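Local coordinates for protein-glutamine gamma-glutamyltransferase 2 (Pagrus major, PDB 1G0D), which probably catalyses the calcium-dependent cross-linking of proteins, joining peptide-bound glutamine to lysine side chains or to small primary amines with release of ammonia, at residues Glu190-Ser195 and Glu207-Pro212; Val215-Thr220 and Lys384-Phe389; Trp273-Val278 and Asp355-Glu360; His332-Ser337 and Leu438-Pro443. All blocks are in the same frame, centred on the assembly; numbering follows the deposited sequence.

Overall arrangement
All four contacts lie in the catalytic part of this monomer, with centres 12 to 26 Å apart. Helix 212-223 begins at the last residue of interaction 1 and carries one half of interaction 2; Leu-192 and Val-191 of helix 184-193 pack on it. Interaction 3 falls between the two halves of interaction 2 in the chain, its segments on helix 272-286 and after strand 350-355; Thr-220 touches Pro-356. Interaction 4 starts on strand 329-339 and crosses interactions 2 and 3 in chain order. Interactions 3 and 4 meet at the active site, where Asp-355 OD2 and His-332 NE2 are 2.9 Å apart, a probable hydrogen bond; interaction 1 lies farther out.

Interaction 1 (Glu190-Ser195 and Glu207-Pro212); sequences EVLDNS and EHRSDP
Arg-209 leaves its backbone with CG opposite the carbonyl carbon (chi1 -76°) and then runs extended from CG to NE, a straight reach that carries the guanidinium to Leu-192 and Asp-193 at the end of helix 184-193. Asp-193, with a similar first torsion (chi1 -69°), presents OD2 to it. Both terminal nitrogens converge on that one oxygen: Arg-209 NH2 lies 2.5 Å from Asp-193 OD2 and NH1 3.0 Å from the same atom, the first bond straighter than the second. Carboxylate and guanidinium are nearly coplanar, 22° apart, and OD2 lies in the guanidinium plane. Leu-192 CB covers one guanidinium face, 3.7 Å from Arg-209 CZ. Beyond the pair, Asp-193 OD1 bridges to Lys-64 and Arg-209 NH2 to Asp-205, making a charge network. A leucine in place of Arg-209 would probably leave Asp-193 OD2 and Asp-205 without their cationic mate. The arrangement is an end-on salt bridge at the C-terminal end of helix 184-193, tying it to the type I turn between helices 202-208 and 212-223.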
loop_
_atom_site.group_PDB
_atom_site.type_symbol
_atom_site.label_atom_id
_atom_site.label_comp_id
_atom_site.label_asym_id
_atom_site.label_seq_id
_atom_site.Cartn_x
_atom_site.Cartn_y
_atom_site.Cartn_z
ATOM N N GLU A 190 14.323 11.079 5.608
ATOM C CA GLU A 190 15.452 10.226 5.990
ATOM C C GLU A 190 15.560 9.045 5.013
ATOM O O GLU A 190 16.643 8.552 4.688
ATOM C CB GLU A 190 15.224 9.694 7.400
ATOM C CG GLU A 190 16.497 9.274 8.075
ATOM C CD GLU A 190 16.291 8.587 9.411
ATOM O OE1 GLU A 190 17.316 8.154 9.962
ATOM O OE2 GLU A 190 15.144 8.464 9.911
ATOM N N VAL A 191 14.413 8.560 4.566
ATOM C CA VAL A 191 14.384 7.474 3.604
ATOM C C VAL A 191 14.998 8.017 2.306
ATOM O O VAL A 191 15.705 7.316 1.598
ATOM C CB VAL A 191 12.923 7.025 3.313
ATOM C CG1 VAL A 191 12.905 5.981 2.206
ATOM C CG2 VAL A 191 12.288 6.456 4.579
ATOM N N LEU A 192 14.746 9.286 2.001
ATOM C CA LEU A 192 15.273 9.859 0.771
ATOM C C LEU A 192 16.773 10.082 0.945
ATOM O O LEU A 192 17.548 9.988 -0.016
ATOM C CB LEU A 192 14.561 11.193 0.466
ATOM C CG LEU A 192 13.181 11.242 -0.250
ATOM C CD1 LEU A 192 12.665 12.680 -0.355
ATOM C CD2 LEU A 192 13.299 10.623 -1.650
ATOM N N ASP A 193 17.191 10.345 2.185
ATOM C CA ASP A 193 18.606 10.621 2.488
ATOM C C ASP A 193 19.525 9.414 2.556
ATOM O O ASP A 193 20.743 9.559 2.514
ATOM C CB ASP A 193 18.735 11.368 3.819
ATOM C CG ASP A 193 18.204 12.797 3.762
ATOM O OD1 ASP A 193 18.048 13.412 4.843
ATOM O OD2 ASP A 193 17.940 13.307 2.650
ATOM N N ASN A 194 18.937 8.233 2.664
ATOM C CA ASN A 194 19.703 6.998 2.779
ATOM C C ASN A 194 19.676 6.160 1.529
ATOM O O ASN A 194 20.074 4.982 1.536
ATOM C CB ASN A 194 19.168 6.180 3.945
ATOM C CG ASN A 194 19.585 6.754 5.258
ATOM O OD1 ASN A 194 20.712 6.559 5.667
ATOM N ND2 ASN A 194 18.698 7.484 5.921
ATOM N N SER A 195 19.197 6.756 0.451
ATOM C CA SER A 195 19.130 6.015 -0.779
ATOM C C SER A 195 20.484 6.044 -1.458
ATOM O O SER A 195 21.313 6.919 -1.217
ATOM C CB SER A 195 18.044 6.582 -1.707
ATOM O OG SER A 195 18.451 7.766 -2.388
ATOM N N GLU A 207 19.002 17.977 -6.080
ATOM C CA GLU A 207 18.497 18.703 -7.217
ATOM C C GLU A 207 17.364 17.956 -7.915
ATOM O O GLU A 207 16.544 18.558 -8.590
ATOM C CB GLU A 207 19.664 18.997 -8.157
ATOM C CG GLU A 207 20.833 19.690 -7.425
ATOM C CD GLU A 207 21.901 20.239 -8.353
ATOM O OE1 GLU A 207 22.484 19.454 -9.128
ATOM O OE2 GLU A 207 22.168 21.459 -8.293
ATOM N N HIS A 208 17.286 16.645 -7.721
ATOM C CA HIS A 208 16.251 15.845 -8.371
ATOM C C HIS A 208 14.998 15.690 -7.529
ATOM O O HIS A 208 13.998 15.123 -7.988
ATOM C CB HIS A 208 16.803 14.457 -8.661
ATOM C CG HIS A 208 17.685 14.401 -9.859
ATOM N ND1 HIS A 208 18.909 15.034 -9.917
ATOM C CD2 HIS A 208 17.498 13.843 -11.075
ATOM C CE1 HIS A 208 19.435 14.869 -11.115
ATOM N NE2 HIS A 208 18.598 14.147 -11.837
ATOM N N ARG A 209 15.064 16.164 -6.287
ATOM C CA ARG A 209 13.952 16.055 -5.373
ATOM C C ARG A 209 12.740 16.951 -5.693
ATOM O O ARG A 209 11.747 16.959 -4.971
ATOM C CB ARG A 209 14.463 16.316 -3.963
ATOM C CG ARG A 209 15.217 15.144 -3.398
ATOM C CD ARG A 209 15.297 15.228 -1.875
ATOM N NE ARG A 209 16.276 14.252 -1.385
ATOM C CZ ARG A 209 16.706 14.145 -0.131
ATOM N NH1 ARG A 209 16.264 14.949 0.815
ATOM N NH2 ARG A 209 17.595 13.224 0.168
ATOM N N SER A 210 12.809 17.695 -6.780
ATOM C CA SER A 210 11.698 18.546 -7.163
ATOM C C SER A 210 10.750 17.804 -8.098
ATOM O O SER A 210 9.694 18.290 -8.484
ATOM C CB SER A 210 12.243 19.717 -7.915
ATOM O OG SER A 210 12.496 19.280 -9.229
ATOM N N ASP A 211 11.154 16.606 -8.463
ATOM C CA ASP A 211 10.436 15.796 -9.402
ATOM C C ASP A 211 9.569 14.713 -8.783
ATOM O O ASP A 211 10.078 13.773 -8.169
ATOM C CB ASP A 211 11.487 15.169 -10.306
ATOM C CG ASP A 211 10.894 14.429 -11.479
ATOM O OD1 ASP A 211 11.701 13.928 -12.274
ATOM O OD2 ASP A 211 9.655 14.339 -11.616
ATOM N N PRO A 212 8.248 14.803 -8.959
ATOM C CA PRO A 212 7.498 13.718 -8.334
ATOM C C PRO A 212 7.806 12.320 -8.897
ATOM O O PRO A 212 7.653 11.344 -8.161
ATOM C CB PRO A 212 6.033 14.128 -8.526
ATOM C CG PRO A 212 6.046 15.062 -9.630
ATOM C CD PRO A 212 7.369 15.761 -9.634
#

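Interaction 2 (Val215-Thr220 and Lys384-Phe389); sequences VGRTIT and KYDAPF
The guanidinium of Arg-217 lies flat on the ring of Tyr-385, the planes only 17° apart and the centres 4.2 Å from each other. Within this stack the closest approach is Arg-217 CZ to Tyr-385 CD1, 3.5 Å, while NE sits over the ring toward its rim. Arg-217 CD is also over the face, 4.0 Å from the ring centroid and near the normal, a CH-pi contact that extends the overlap back along the side chain. The opposite face of the tyrosine is covered by Lys-384 CB. The arginine reaches this position by bending at chi2 and chi3 (chi3 -92°), which turns its end across the ring.

At the guanidinium edge, Arg-217 NH1 forms a salt bridge with Asp-386, 2.7 Å from Asp-386 OD2, the carboxylate plane being turned 31° from that of the guanidinium. A water adds a second link: it donates to Asp-386 OD1 and accepts a weak bond from Arg-217 NH2. Strand 368-372 backs the site, Gly-369 O taking a bond from Arg-217 NE and Gly-369 N giving one to Asp-386 OD2. An alanine at Arg-217 would probably uncover one face of Tyr-385 and leave Asp-386 without its ion-pair partner. This is an arginine-aromatic cation-pi stack combined with a salt bridge, joining helix 212-223 to the start of helix 387-395.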
loop_
_atom_site.group_PDB
_atom_site.type_symbol
_atom_site.label_atom_id
_atom_site.label_comp_id
_atom_site.label_asym_id
_atom_site.label_seq_id
_atom_site.Cartn_x
_atom_site.Cartn_y
_atom_site.Cartn_z
ATOM N N VAL A 215 11.202 11.164 -7.110
ATOM C CA VAL A 215 10.945 10.880 -5.714
ATOM C C VAL A 215 10.006 9.667 -5.519
ATOM O O VAL A 215 10.130 8.918 -4.545
ATOM C CB VAL A 215 10.336 12.145 -5.068
ATOM C CG1 VAL A 215 9.821 11.860 -3.681
ATOM C CG2 VAL A 215 11.378 13.232 -5.035
ATOM N N GLY A 216 9.061 9.482 -6.435
ATOM C CA GLY A 216 8.138 8.369 -6.326
ATOM C C GLY A 216 8.874 7.069 -6.627
ATOM O O GLY A 216 8.664 6.046 -5.971
ATOM N N ARG A 217 9.741 7.105 -7.636
ATOM C CA ARG A 217 10.537 5.940 -8.002
ATOM C C ARG A 217 11.562 5.627 -6.877
ATOM O O ARG A 217 11.873 4.469 -6.611
ATOM C CB ARG A 217 11.231 6.184 -9.361
ATOM C CG ARG A 217 12.435 5.288 -9.642
ATOM C CD ARG A 217 12.591 4.915 -11.133
ATOM N NE ARG A 217 11.888 3.665 -11.390
ATOM C CZ ARG A 217 12.366 2.600 -12.034
ATOM N NH1 ARG A 217 11.594 1.545 -12.181
ATOM N NH2 ARG A 217 13.573 2.573 -12.545
ATOM N N THR A 218 12.075 6.660 -6.211
ATOM C CA THR A 218 13.027 6.461 -5.124
ATOM C C THR A 218 12.359 5.859 -3.890
ATOM O O THR A 218 12.881 4.941 -3.304
ATOM C CB THR A 218 13.656 7.762 -4.737
ATOM O OG1 THR A 218 14.331 8.294 -5.876
ATOM C CG2 THR A 218 14.625 7.565 -3.608
ATOM N N ILE A 219 11.206 6.378 -3.490
ATOM C CA ILE A 219 10.495 5.843 -2.333
ATOM C C ILE A 219 10.085 4.415 -2.619
ATOM O O ILE A 219 10.259 3.541 -1.793
ATOM C CB ILE A 219 9.229 6.663 -2.031
ATOM C CG1 ILE A 219 9.619 8.030 -1.482
ATOM C CG2 ILE A 219 8.376 5.951 -1.020
ATOM C CD1 ILE A 219 10.573 7.936 -0.297
ATOM N N THR A 220 9.536 4.164 -3.796
ATOM C CA THR A 220 9.117 2.812 -4.112
ATOM C C THR A 220 10.278 1.821 -4.025
ATOM O O THR A 220 10.113 0.657 -3.619
ATOM C CB THR A 220 8.524 2.778 -5.487
ATOM O OG1 THR A 220 7.334 3.554 -5.472
ATOM C CG2 THR A 220 8.141 1.389 -5.882
ATOM N N LYS A 384 8.579 4.493 -19.886
ATOM C CA LYS A 384 9.132 4.174 -18.583
ATOM C C LYS A 384 8.070 4.566 -17.557
ATOM O O LYS A 384 7.334 5.522 -17.791
ATOM C CB LYS A 384 10.422 4.941 -18.332
ATOM C CG LYS A 384 10.438 6.282 -18.917
ATOM C CD LYS A 384 11.809 6.896 -18.691
ATOM C CE LYS A 384 12.064 8.159 -19.563
ATOM N NZ LYS A 384 11.162 9.289 -19.223
ATOM N N TYR A 385 7.953 3.826 -16.445
ATOM C CA TYR A 385 8.786 2.657 -16.142
ATOM C C TYR A 385 8.087 1.317 -15.893
ATOM O O TYR A 385 7.070 1.225 -15.186
ATOM C CB TYR A 385 9.635 2.912 -14.912
ATOM C CG TYR A 385 10.362 4.217 -14.885
ATOM C CD1 TYR A 385 11.731 4.260 -15.102
ATOM C CD2 TYR A 385 9.703 5.414 -14.573
ATOM C CE1 TYR A 385 12.437 5.450 -15.004
ATOM C CE2 TYR A 385 10.415 6.629 -14.473
ATOM C CZ TYR A 385 11.783 6.621 -14.689
ATOM O OH TYR A 385 12.520 7.764 -14.568
ATOM N N ASP A 386 8.701 0.278 -16.460
ATOM C CA ASP A 386 8.285 -1.116 -16.305
ATOM C C ASP A 386 6.880 -1.493 -16.732
ATOM O O ASP A 386 6.242 -2.355 -16.128
ATOM C CB ASP A 386 8.551 -1.515 -14.861
ATOM C CG ASP A 386 9.882 -0.950 -14.343
ATOM O OD1 ASP A 386 10.931 -1.295 -14.906
ATOM O OD2 ASP A 386 9.898 -0.157 -13.381
ATOM N N ALA A 387 6.424 -0.865 -17.810
ATOM C CA ALA A 387 5.105 -1.115 -18.354
ATOM C C ALA A 387 4.809 -2.575 -18.679
ATOM O O ALA A 387 3.686 -3.026 -18.432
ATOM C CB ALA A 387 4.901 -0.276 -19.559
ATOM N N PRO A 388 5.791 -3.333 -19.246
ATOM C CA PRO A 388 5.549 -4.751 -19.585
ATOM C C PRO A 388 5.214 -5.579 -18.387
ATOM O O PRO A 388 4.329 -6.433 -18.434
ATOM C CB PRO A 388 6.855 -5.213 -20.236
ATOM C CG PRO A 388 7.493 -3.974 -20.712
ATOM C CD PRO A 388 7.154 -2.939 -19.663
ATOM N N PHE A 389 5.920 -5.316 -17.302
ATOM C CA PHE A 389 5.701 -6.048 -16.081
ATOM C C PHE A 389 4.393 -5.736 -15.470
ATOM O O PHE A 389 3.735 -6.639 -14.958
ATOM C CB PHE A 389 6.788 -5.765 -15.073
ATOM C CG PHE A 389 8.016 -6.511 -15.359
ATOM C CD1 PHE A 389 8.960 -5.997 -16.253
ATOM C CD2 PHE A 389 8.185 -7.791 -14.859
ATOM C CE1 PHE A 389 10.042 -6.761 -16.651
ATOM C CE2 PHE A 389 9.276 -8.555 -15.257
ATOM C CZ PHE A 389 10.198 -8.039 -16.152
HETATM O O HOH W 1 12.970 0.764 -15.162
#

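Interaction 3 (Trp273-Val278 and Asp355-Glu360); sequences WVFAAV and DPTPQE
Apolar, buried packing joins Phe-275, near the start of helix 272-286, to Pro-356 and Thr-357, which follow strand 350-355 in the catalytic core. No hydrogen bond crosses it. The evidence is in the fit: Phe-275 CB lies 3.7 Å from Pro-356 CB, and the proline CG rests against the helix backbone, 3.7 Å from Phe-275 O and 4.0 Å from Ala-276 N. The phenylalanine ring, directed by a chi1 of -66°, is then met at its edge by Thr-357, whose OG1 lies in the ring plane 3.5 Å from Phe-275 CD2. The two side chains cross at about a right angle.

Both segments belong to the active-site region: the active-site Cys-272 directly precedes the helical one, and the active-site Asp-355, hydrogen-bonded through OD2 to the active-site His-332, begins the other. Asp-355 OD1 accepts a weak bond from Thr-357 N, 3.3 Å away, which may help to set the carboxylate. The side chain of Thr-357 also approaches those of Cys-272 and His-332. A contact made of a proline ring, a phenylalanine and a hydroxyl at a ring edge has no charged pair of its own, and is consistent with close van der Waals fit helping to keep the helix that begins at Cys-272 beside the segment that begins at Asp-355.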
loop_
_atom_site.group_PDB
_atom_site.type_symbol
_atom_site.label_atom_id
_atom_site.label_comp_id
_atom_site.label_asym_id
_atom_site.label_seq_id
_atom_site.Cartn_x
_atom_site.Cartn_y
_atom_site.Cartn_z
ATOM N N TRP A 273 1.206 -6.222 0.487
ATOM C CA TRP A 273 0.324 -5.131 0.960
ATOM C C TRP A 273 0.941 -4.250 2.084
ATOM O O TRP A 273 0.518 -3.106 2.269
ATOM C CB TRP A 273 -1.056 -5.663 1.404
ATOM C CG TRP A 273 -0.978 -6.301 2.706
ATOM C CD1 TRP A 273 -1.123 -5.704 3.923
ATOM C CD2 TRP A 273 -0.575 -7.646 2.959
ATOM N NE1 TRP A 273 -0.821 -6.590 4.920
ATOM C CE2 TRP A 273 -0.478 -7.796 4.355
ATOM C CE3 TRP A 273 -0.279 -8.743 2.141
ATOM C CZ2 TRP A 273 -0.096 -9.003 4.953
ATOM C CZ3 TRP A 273 0.096 -9.928 2.726
ATOM C CH2 TRP A 273 0.186 -10.051 4.118
ATOM N N VAL A 274 1.917 -4.761 2.840
ATOM C CA VAL A 274 2.584 -3.955 3.877
ATOM C C VAL A 274 3.586 -2.941 3.257
ATOM O O VAL A 274 3.837 -1.872 3.834
ATOM C CB VAL A 274 3.380 -4.840 4.852
ATOM C CG1 VAL A 274 4.035 -3.983 5.877
ATOM C CG2 VAL A 274 2.491 -5.772 5.539
ATOM N N PHE A 275 4.148 -3.288 2.090
ATOM C CA PHE A 275 5.094 -2.445 1.339
ATOM C C PHE A 275 4.276 -1.318 0.725
ATOM O O PHE A 275 4.694 -0.178 0.711
ATOM C CB PHE A 275 5.708 -3.172 0.127
ATOM C CG PHE A 275 6.593 -4.320 0.460
ATOM C CD1 PHE A 275 7.194 -4.424 1.709
ATOM C CD2 PHE A 275 6.728 -5.371 -0.458
ATOM C CE1 PHE A 275 7.897 -5.565 2.054
ATOM C CE2 PHE A 275 7.432 -6.534 -0.136
ATOM C CZ PHE A 275 8.015 -6.634 1.123
ATOM N N ALA A 276 3.125 -1.667 0.155
ATOM C CA ALA A 276 2.266 -0.685 -0.482
ATOM C C ALA A 276 1.751 0.330 0.549
ATOM O O ALA A 276 1.867 1.542 0.322
ATOM C CB ALA A 276 1.127 -1.379 -1.171
ATOM N N ALA A 277 1.204 -0.151 1.672
ATOM C CA ALA A 277 0.712 0.720 2.738
ATOM C C ALA A 277 1.813 1.626 3.228
ATOM O O ALA A 277 1.580 2.795 3.376
ATOM C CB ALA A 277 0.242 -0.067 3.860
ATOM N N VAL A 278 3.014 1.108 3.489
ATOM C CA VAL A 278 4.121 1.967 3.948
ATOM C C VAL A 278 4.497 2.964 2.833
ATOM O O VAL A 278 4.900 4.087 3.103
ATOM C CB VAL A 278 5.359 1.107 4.341
ATOM C CG1 VAL A 278 6.579 1.951 4.574
ATOM C CG2 VAL A 278 5.061 0.329 5.562
ATOM N N ASP A 355 4.963 -0.148 -7.760
ATOM C CA ASP A 355 4.886 -1.412 -7.053
ATOM C C ASP A 355 6.179 -1.613 -6.273
ATOM O O ASP A 355 7.236 -1.840 -6.854
ATOM C CB ASP A 355 4.669 -2.533 -8.057
ATOM C CG ASP A 355 4.166 -3.804 -7.413
ATOM O OD1 ASP A 355 4.168 -3.888 -6.172
ATOM O OD2 ASP A 355 3.767 -4.726 -8.150
ATOM N N PRO A 356 6.113 -1.510 -4.927
ATOM C CA PRO A 356 7.329 -1.686 -4.111
ATOM C C PRO A 356 7.865 -3.139 -4.071
ATOM O O PRO A 356 9.050 -3.366 -3.771
ATOM C CB PRO A 356 6.911 -1.179 -2.718
ATOM C CG PRO A 356 5.484 -0.622 -2.870
ATOM C CD PRO A 356 4.918 -1.237 -4.099
ATOM N N THR A 357 6.970 -4.096 -4.354
ATOM C CA THR A 357 7.284 -5.507 -4.380
ATOM C C THR A 357 8.211 -5.799 -5.547
ATOM O O THR A 357 7.851 -5.586 -6.716
ATOM C CB THR A 357 6.029 -6.340 -4.522
ATOM O OG1 THR A 357 5.107 -6.015 -3.464
ATOM C CG2 THR A 357 6.385 -7.807 -4.433
ATOM N N PRO A 358 9.424 -6.295 -5.246
ATOM C CA PRO A 358 10.363 -6.579 -6.332
ATOM C C PRO A 358 9.780 -7.532 -7.353
ATOM O O PRO A 358 8.904 -8.341 -7.041
ATOM C CB PRO A 358 11.620 -7.132 -5.618
ATOM C CG PRO A 358 11.513 -6.598 -4.192
ATOM C CD PRO A 358 10.004 -6.617 -3.923
ATOM N N GLN A 359 10.253 -7.399 -8.583
ATOM C CA GLN A 359 9.778 -8.231 -9.657
ATOM C C GLN A 359 10.418 -9.562 -9.555
ATOM O O GLN A 359 11.624 -9.687 -9.299
ATOM C CB GLN A 359 10.075 -7.654 -11.025
ATOM C CG GLN A 359 9.348 -8.454 -12.118
ATOM C CD GLN A 359 7.816 -8.723 -11.879
ATOM O OE1 GLN A 359 7.008 -7.784 -11.759
ATOM N NE2 GLN A 359 7.428 -10.018 -11.848
ATOM N N GLU A 360 9.551 -10.553 -9.738
ATOM C CA GLU A 360 9.869 -11.965 -9.679
ATOM C C GLU A 360 11.323 -12.395 -9.877
ATOM O O GLU A 360 12.040 -12.674 -8.910
ATOM C CB GLU A 360 8.954 -12.723 -10.664
ATOM C CG GLU A 360 7.611 -13.127 -10.044
ATOM C CD GLU A 360 7.684 -14.408 -9.203
ATOM O OE1 GLU A 360 8.743 -15.074 -9.202
ATOM O OE2 GLU A 360 6.675 -14.750 -8.548
#

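Interaction 4 (His332-Ser337 and Leu438-Pro443); sequences HCWVES and LHYKYP. With SO4 (sulfate ion), chain B.
Tyr-440 OH is held between Trp-334 and Glu-336, serving as acceptor for one and donor to the other. Trp-334 NE1 gives a nearly straight bond of 3.0 Å to Tyr-440 OH (162° at the hydrogen), with the oxygen in the indole plane. Tyr-440 OH in turn donates to Glu-336 OE2 over a very short 2.5 Å. The other carboxylate oxygen, Glu-336 OE1, is occupied by a salt bridge to Arg-291, so both oxygens of this buried group have partners; the arginine probably favours the charged carboxylate. The six-membered ring of Trp-334 turns its edge to the face of Tyr-440, offset, with planes at 77°. Trp-334 and Glu-336 stand on the same side of strand 329-339, a central strand of the four-stranded antiparallel sheet that also carries the catalytic His-332, and here they receive Tyr-440 from the segment 438-443. Alongside, His-439 NE2 makes a weak bond of 3.5 Å to sulfate O4. That ion, probably from the crystallisation liquor, is also bound by Arg-291 NH1 and Trp-351 NE1.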
loop_
_atom_site.group_PDB
_atom_site.type_symbol
_atom_site.label_atom_id
_atom_site.label_comp_id
_atom_site.label_asym_id
_atom_site.label_seq_id
_atom_site.Cartn_x
_atom_site.Cartn_y
_atom_site.Cartn_z
ATOM N N HIS A 332 -2.670 -9.202 -5.000
ATOM C CA HIS A 332 -1.388 -8.551 -4.901
ATOM C C HIS A 332 -1.677 -7.078 -4.880
ATOM O O HIS A 332 -2.504 -6.595 -5.650
ATOM C CB HIS A 332 -0.509 -8.867 -6.101
ATOM C CG HIS A 332 0.746 -8.054 -6.142
ATOM N ND1 HIS A 332 1.558 -7.895 -5.037
ATOM C CD2 HIS A 332 1.353 -7.391 -7.159
ATOM C CE1 HIS A 332 2.618 -7.171 -5.373
ATOM N NE2 HIS A 332 2.518 -6.857 -6.653
ATOM N N CYS A 333 -0.971 -6.371 -4.017
ATOM C CA CYS A 333 -1.139 -4.954 -3.843
ATOM C C CYS A 333 0.009 -4.059 -4.334
ATOM O O CYS A 333 1.183 -4.437 -4.326
ATOM C CB CYS A 333 -1.338 -4.666 -2.361
ATOM S SG CYS A 333 -2.640 -5.535 -1.551
ATOM N N TRP A 334 -0.353 -2.862 -4.770
ATOM C CA TRP A 334 0.616 -1.854 -5.155
ATOM C C TRP A 334 -0.006 -0.486 -4.840
ATOM O O TRP A 334 -1.002 -0.368 -4.131
ATOM C CB TRP A 334 1.067 -1.968 -6.630
ATOM C CG TRP A 334 0.007 -1.842 -7.666
ATOM C CD1 TRP A 334 -0.514 -0.685 -8.174
ATOM C CD2 TRP A 334 -0.656 -2.918 -8.362
ATOM N NE1 TRP A 334 -1.462 -0.973 -9.142
ATOM C CE2 TRP A 334 -1.566 -2.333 -9.271
ATOM C CE3 TRP A 334 -0.566 -4.314 -8.299
ATOM C CZ2 TRP A 334 -2.377 -3.099 -10.109
ATOM C CZ3 TRP A 334 -1.381 -5.078 -9.142
ATOM C CH2 TRP A 334 -2.273 -4.461 -10.033
ATOM N N VAL A 335 0.568 0.556 -5.386
ATOM C CA VAL A 335 0.081 1.871 -5.082
ATOM C C VAL A 335 -0.027 2.690 -6.357
ATOM O O VAL A 335 0.707 2.457 -7.299
ATOM C CB VAL A 335 1.070 2.434 -4.057
ATOM C CG1 VAL A 335 1.768 3.678 -4.531
ATOM C CG2 VAL A 335 0.386 2.565 -2.783
ATOM N N GLU A 336 -0.989 3.605 -6.413
ATOM C CA GLU A 336 -1.169 4.491 -7.568
ATOM C C GLU A 336 -0.855 5.907 -7.063
ATOM O O GLU A 336 -1.373 6.299 -6.013
ATOM C CB GLU A 336 -2.619 4.448 -8.032
ATOM C CG GLU A 336 -2.841 3.887 -9.420
ATOM C CD GLU A 336 -4.298 3.630 -9.687
ATOM O OE1 GLU A 336 -5.158 4.418 -9.240
ATOM O OE2 GLU A 336 -4.608 2.624 -10.337
ATOM N N SER A 337 -0.005 6.662 -7.762
ATOM C CA SER A 337 0.309 8.039 -7.341
ATOM C C SER A 337 -0.074 9.010 -8.453
ATOM O O SER A 337 0.177 8.753 -9.611
ATOM C CB SER A 337 1.804 8.225 -7.044
ATOM O OG SER A 337 2.179 7.643 -5.812
ATOM N N LEU A 438 -11.815 -1.316 -14.735
ATOM C CA LEU A 438 -11.855 -0.689 -16.037
ATOM C C LEU A 438 -10.795 0.422 -16.286
ATOM O O LEU A 438 -10.576 0.792 -17.424
ATOM C CB LEU A 438 -13.265 -0.180 -16.294
ATOM C CG LEU A 438 -13.380 0.342 -17.715
ATOM C CD1 LEU A 438 -13.409 -0.793 -18.692
ATOM C CD2 LEU A 438 -14.632 1.142 -17.840
ATOM N N HIS A 439 -10.144 0.959 -15.247
ATOM C CA HIS A 439 -9.105 1.992 -15.447
ATOM C C HIS A 439 -7.919 1.255 -16.056
ATOM O O HIS A 439 -7.046 1.843 -16.708
ATOM C CB HIS A 439 -8.527 2.547 -14.142
ATOM C CG HIS A 439 -9.480 3.299 -13.281
ATOM N ND1 HIS A 439 -10.798 3.521 -13.619
ATOM C CD2 HIS A 439 -9.294 3.892 -12.076
ATOM C CE1 HIS A 439 -11.389 4.213 -12.657
ATOM N NE2 HIS A 439 -10.499 4.457 -11.712
ATOM N N TYR A 440 -7.853 -0.036 -15.735
ATOM C CA TYR A 440 -6.756 -0.873 -16.180
ATOM C C TYR A 440 -7.028 -1.626 -17.420
ATOM O O TYR A 440 -6.131 -1.778 -18.233
ATOM C CB TYR A 440 -6.348 -1.863 -15.103
ATOM C CG TYR A 440 -5.578 -1.197 -14.004
ATOM C CD1 TYR A 440 -6.218 -0.736 -12.855
ATOM C CD2 TYR A 440 -4.204 -1.036 -14.105
ATOM C CE1 TYR A 440 -5.507 -0.138 -11.836
ATOM C CE2 TYR A 440 -3.475 -0.437 -13.092
ATOM C CZ TYR A 440 -4.129 0.007 -11.957
ATOM O OH TYR A 440 -3.390 0.557 -10.936
ATOM N N LYS A 441 -8.253 -2.104 -17.602
ATOM C CA LYS A 441 -8.476 -2.859 -18.814
ATOM C C LYS A 441 -9.850 -2.810 -19.435
ATOM O O LYS A 441 -10.849 -2.675 -18.752
ATOM C CB LYS A 441 -8.070 -4.320 -18.588
ATOM C CG LYS A 441 -8.376 -4.879 -17.216
ATOM C CD LYS A 441 -7.419 -5.987 -16.916
ATOM C CE LYS A 441 -8.134 -7.324 -16.852
ATOM N NZ LYS A 441 -7.386 -8.332 -17.668
ATOM N N TYR A 442 -9.883 -2.938 -20.752
ATOM C CA TYR A 442 -11.121 -2.909 -21.471
ATOM C C TYR A 442 -11.840 -4.167 -21.093
ATOM O O TYR A 442 -11.209 -5.158 -20.798
ATOM C CB TYR A 442 -10.819 -2.867 -22.929
ATOM C CG TYR A 442 -10.451 -1.479 -23.328
ATOM C CD1 TYR A 442 -11.422 -0.487 -23.373
ATOM C CD2 TYR A 442 -9.158 -1.158 -23.713
ATOM C CE1 TYR A 442 -11.123 0.783 -23.796
ATOM C CE2 TYR A 442 -8.849 0.110 -24.140
ATOM C CZ TYR A 442 -9.844 1.083 -24.183
ATOM O OH TYR A 442 -9.563 2.368 -24.605
ATOM N N PRO A 443 -13.178 -4.150 -21.098
ATOM C CA PRO A 443 -13.935 -5.340 -20.719
ATOM C C PRO A 443 -13.543 -6.531 -21.544
ATOM O O PRO A 443 -13.217 -6.406 -22.716
ATOM C CB PRO A 443 -15.390 -4.937 -20.918
ATOM C CG PRO A 443 -15.346 -3.684 -21.713
ATOM C CD PRO A 443 -14.045 -3.031 -21.493
HETATM S S SO4 B . -10.308 8.158 -10.340
HETATM O O1 SO4 B . -9.508 7.640 -11.343
HETATM O O2 SO4 B . -9.617 9.241 -9.749
HETATM O O3 SO4 B . -11.364 8.710 -11.061
HETATM O O4 SO4 B . -10.778 7.100 -9.488
#